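Local coordinates for protein kunitz-type serine protease inhibitor homolog calcicludine (PDB 5YV7) that probably blocks L-type calcium channels, as a mamba-venom toxin built on the Kunitz-type serine protease inhibitor fold, at residues Q19-F23 with P34-G39. Residues are numbered along the deposited sequence; the frame is centred on the assembly and turned at random.
Sequences QFSSF and PFLFSG
Phe35 lays one face of its ring against Ser22 across the two-stranded antiparallel hairpin of this Kunitz (BPTI-type) domain, an instructive case of how a twisted ladder sorts its side chains. CB of Ser22 makes a CH-pi contact 4.1 Å from the ring centroid, displaced toward the rim, while the edge of the same ring meets Phe23, with CE1 of Phe35 3.5 Å from Phe23 O. A first torsion of 80° sets CG of Phe35 between its own backbone N and carbonyl carbon, which swings the ring across to the facing strand. Phe20 and Phe37 share this side of the sheet. The Phe20 ring turns its edge to the carbonyl oxygen of Ser38, and the Phe37 ring, its CG anti to the backbone N (chi1 176°), heads away from strand 20-23 and forms a cation-pi pair with Arg46. Loop residues Val11 and Ile13 pack on Phe35.

The other side carries Ser21, Leu36, Phe23 and Pro34. Gln19 runs alongside Leu36 in the same direction, with its amide NE2 3.5 Å from CD1 of Leu36; farther along, CE2 of Phe23 reaches CB of Pro34 at 3.9 Å. Two pairs of backbone hydrogen bonds, Phe20 with Phe37 and Ser22 with Phe35, hold the register. Phe37 O, which accepts the Phe20 N-H in its carbonyl plane, also receives a CA-H...O contact from Gln19 CA at 3.2 Å.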
ATOM      1  N   GLN A  19     -12.477   5.189   7.580  1.00 42.11           N
ATOM      2  CA  GLN A  19     -12.047   4.538   6.350  1.00 44.26           C
ATOM      3  C   GLN A  19     -11.543   5.558   5.335  1.00 44.00           C
ATOM      4  O   GLN A  19     -12.148   6.616   5.138  1.00 42.75           O
ATOM      5  CB  GLN A  19     -13.156   3.670   5.738  1.00 42.95           C
ATOM      6  CG  GLN A  19     -14.391   4.374   5.286  1.00 42.95           C
ATOM      7  CD  GLN A  19     -15.369   3.422   4.590  1.00 47.43           C
ATOM      8  OE1 GLN A  19     -16.225   2.808   5.236  1.00 49.80           O
ATOM      9  NE2 GLN A  19     -15.255   3.314   3.272  1.00 45.14           N
ATOM     10  N   PHE A  20     -10.425   5.220   4.696  1.00 39.84           N
ATOM     11  CA  PHE A  20      -9.786   6.079   3.709  1.00 41.71           C
ATOM     12  C   PHE A  20      -9.324   5.204   2.559  1.00 42.01           C
ATOM     13  O   PHE A  20      -8.515   4.290   2.759  1.00 41.18           O
ATOM     14  CB  PHE A  20      -8.598   6.842   4.305  1.00 39.08           C
ATOM     15  CG  PHE A  20      -8.967   7.725   5.444  1.00 41.13           C
ATOM     16  CD1 PHE A  20      -8.976   7.235   6.748  1.00 41.68           C
ATOM     17  CD2 PHE A  20      -9.320   9.045   5.223  1.00 36.82           C
ATOM     18  CE1 PHE A  20      -9.334   8.051   7.810  1.00 39.75           C
ATOM     19  CE2 PHE A  20      -9.674   9.864   6.276  1.00 35.43           C
ATOM     20  CZ  PHE A  20      -9.686   9.369   7.571  1.00 39.01           C
ATOM     21  N   SER A  21      -9.837   5.480   1.368  1.00 40.73           N
ATOM     22  CA  SER A  21      -9.427   4.713   0.204  1.00 38.90           C
ATOM     23  C   SER A  21      -7.932   4.846   0.005  1.00 39.42           C
ATOM     24  O   SER A  21      -7.381   5.951   0.026  1.00 42.90           O
ATOM     25  CB  SER A  21     -10.180   5.184  -1.027  1.00 33.44           C
ATOM     26  OG  SER A  21     -11.564   4.990  -0.804  1.00 49.44           O
ATOM     27  N   SER A  22      -7.276   3.710  -0.166  1.00 37.89           N
ATOM     28  CA  SER A  22      -5.831   3.657  -0.229  1.00 38.86           C
ATOM     29  C   SER A  22      -5.424   2.570  -1.217  1.00 39.60           C
ATOM     30  O   SER A  22      -6.256   1.829  -1.748  1.00 41.45           O
ATOM     31  CB  SER A  22      -5.236   3.410   1.166  1.00 35.01           C
ATOM     32  OG  SER A  22      -5.515   4.484   2.050  1.00 40.17           O
ATOM     33  N   PHE A  23      -4.132   2.477  -1.460  1.00 38.35           N
ATOM     34  CA  PHE A  23      -3.577   1.417  -2.279  1.00 38.15           C
ATOM     35  C   PHE A  23      -2.404   0.795  -1.542  1.00 39.17           C
ATOM     36  O   PHE A  23      -1.725   1.460  -0.749  1.00 37.52           O
ATOM     37  CB  PHE A  23      -3.155   1.946  -3.646  1.00 36.56           C
ATOM     38  CG  PHE A  23      -4.311   2.367  -4.497  1.00 40.19           C
ATOM     39  CD1 PHE A  23      -4.830   3.656  -4.399  1.00 42.40           C
ATOM     40  CD2 PHE A  23      -4.910   1.468  -5.360  1.00 39.36           C
ATOM     41  CE1 PHE A  23      -5.921   4.047  -5.158  1.00 40.73           C
ATOM     42  CE2 PHE A  23      -6.003   1.852  -6.131  1.00 43.86           C
ATOM     43  CZ  PHE A  23      -6.508   3.146  -6.030  1.00 40.49           C
ATOM     44  N   PRO A  34      -6.327  -1.759  -4.361  1.00 40.02           N
ATOM     45  CA  PRO A  34      -7.027  -0.866  -3.429  1.00 39.52           C
ATOM     46  C   PRO A  34      -7.280  -1.537  -2.087  1.00 38.31           C
ATOM     47  O   PRO A  34      -7.431  -2.756  -1.998  1.00 41.68           O
ATOM     48  CB  PRO A  34      -8.351  -0.574  -4.151  1.00 37.90           C
ATOM     49  CG  PRO A  34      -8.591  -1.806  -4.960  1.00 38.60           C
ATOM     50  CD  PRO A  34      -7.214  -2.229  -5.443  1.00 36.83           C
ATOM     51  N   PHE A  35      -7.339  -0.723  -1.035  1.00 34.39           N
ATOM     52  CA  PHE A  35      -7.844  -1.200   0.248  1.00 36.82           C
ATOM     53  C   PHE A  35      -8.332  -0.011   1.064  1.00 37.63           C
ATOM     54  O   PHE A  35      -8.058   1.148   0.735  1.00 40.46           O
ATOM     55  CB  PHE A  35      -6.790  -2.021   1.015  1.00 36.31           C
ATOM     56  CG  PHE A  35      -5.753  -1.202   1.760  1.00 35.18           C
ATOM     57  CD1 PHE A  35      -4.651  -0.672   1.092  1.00 34.68           C
ATOM     58  CD2 PHE A  35      -5.853  -1.020   3.143  1.00 32.22           C
ATOM     59  CE1 PHE A  35      -3.665   0.047   1.788  1.00 37.08           C
ATOM     60  CE2 PHE A  35      -4.886  -0.306   3.848  1.00 34.96           C
ATOM     61  CZ  PHE A  35      -3.783   0.230   3.177  1.00 37.27           C
ATOM     62  N   LEU A  36      -9.090  -0.312   2.111  1.00 32.46           N
ATOM     63  CA  LEU A  36      -9.613   0.705   3.011  1.00 38.89           C
ATOM     64  C   LEU A  36      -8.723   0.769   4.249  1.00 37.33           C
ATOM     65  O   LEU A  36      -8.618  -0.211   4.992  1.00 35.83           O
ATOM     66  CB  LEU A  36     -11.071   0.419   3.395  1.00 35.71           C
ATOM     67  CG  LEU A  36     -12.075   0.467   2.239  1.00 40.84           C
ATOM     68  CD1 LEU A  36     -13.511   0.272   2.738  1.00 33.21           C
ATOM     69  CD2 LEU A  36     -11.942   1.768   1.422  1.00 36.73           C
ATOM     70  N   PHE A  37      -8.075   1.916   4.449  1.00 38.33           N
ATOM     71  CA  PHE A  37      -7.243   2.168   5.617  1.00 37.27           C
ATOM     72  C   PHE A  37      -8.092   2.794   6.724  1.00 38.94           C
ATOM     73  O   PHE A  37      -8.933   3.662   6.463  1.00 39.91           O
ATOM     74  CB  PHE A  37      -6.076   3.080   5.227  1.00 36.28           C
ATOM     75  CG  PHE A  37      -5.190   3.480   6.370  1.00 38.51           C
ATOM     76  CD1 PHE A  37      -4.686   2.531   7.248  1.00 39.69           C
ATOM     77  CD2 PHE A  37      -4.844   4.814   6.562  1.00 40.58           C
ATOM     78  CE1 PHE A  37      -3.853   2.905   8.309  1.00 39.32           C
ATOM     79  CE2 PHE A  37      -4.000   5.194   7.620  1.00 40.62           C
ATOM     80  CZ  PHE A  37      -3.510   4.238   8.490  1.00 37.93           C
ATOM     81  N   SER A  38      -7.888   2.328   7.960  1.00 36.83           N
ATOM     82  CA  SER A  38      -8.717   2.787   9.070  1.00 40.48           C
ATOM     83  C   SER A  38      -8.384   4.210   9.494  1.00 41.35           C
ATOM     84  O   SER A  38      -9.225   4.866  10.114  1.00 38.12           O
ATOM     85  CB  SER A  38      -8.585   1.848  10.275  1.00 37.15           C
ATOM     86  OG  SER A  38      -7.354   2.046  10.934  1.00 35.85           O
ATOM     87  N   GLY A  39      -7.178   4.697   9.190  1.00 40.69           N
ATOM     88  CA  GLY A  39      -6.768   6.040   9.545  1.00 38.90           C
ATOM     89  C   GLY A  39      -5.601   6.128  10.507  1.00 38.99           C
ATOM     90  O   GLY A  39      -4.974   7.191  10.591  1.00 37.61           O
TER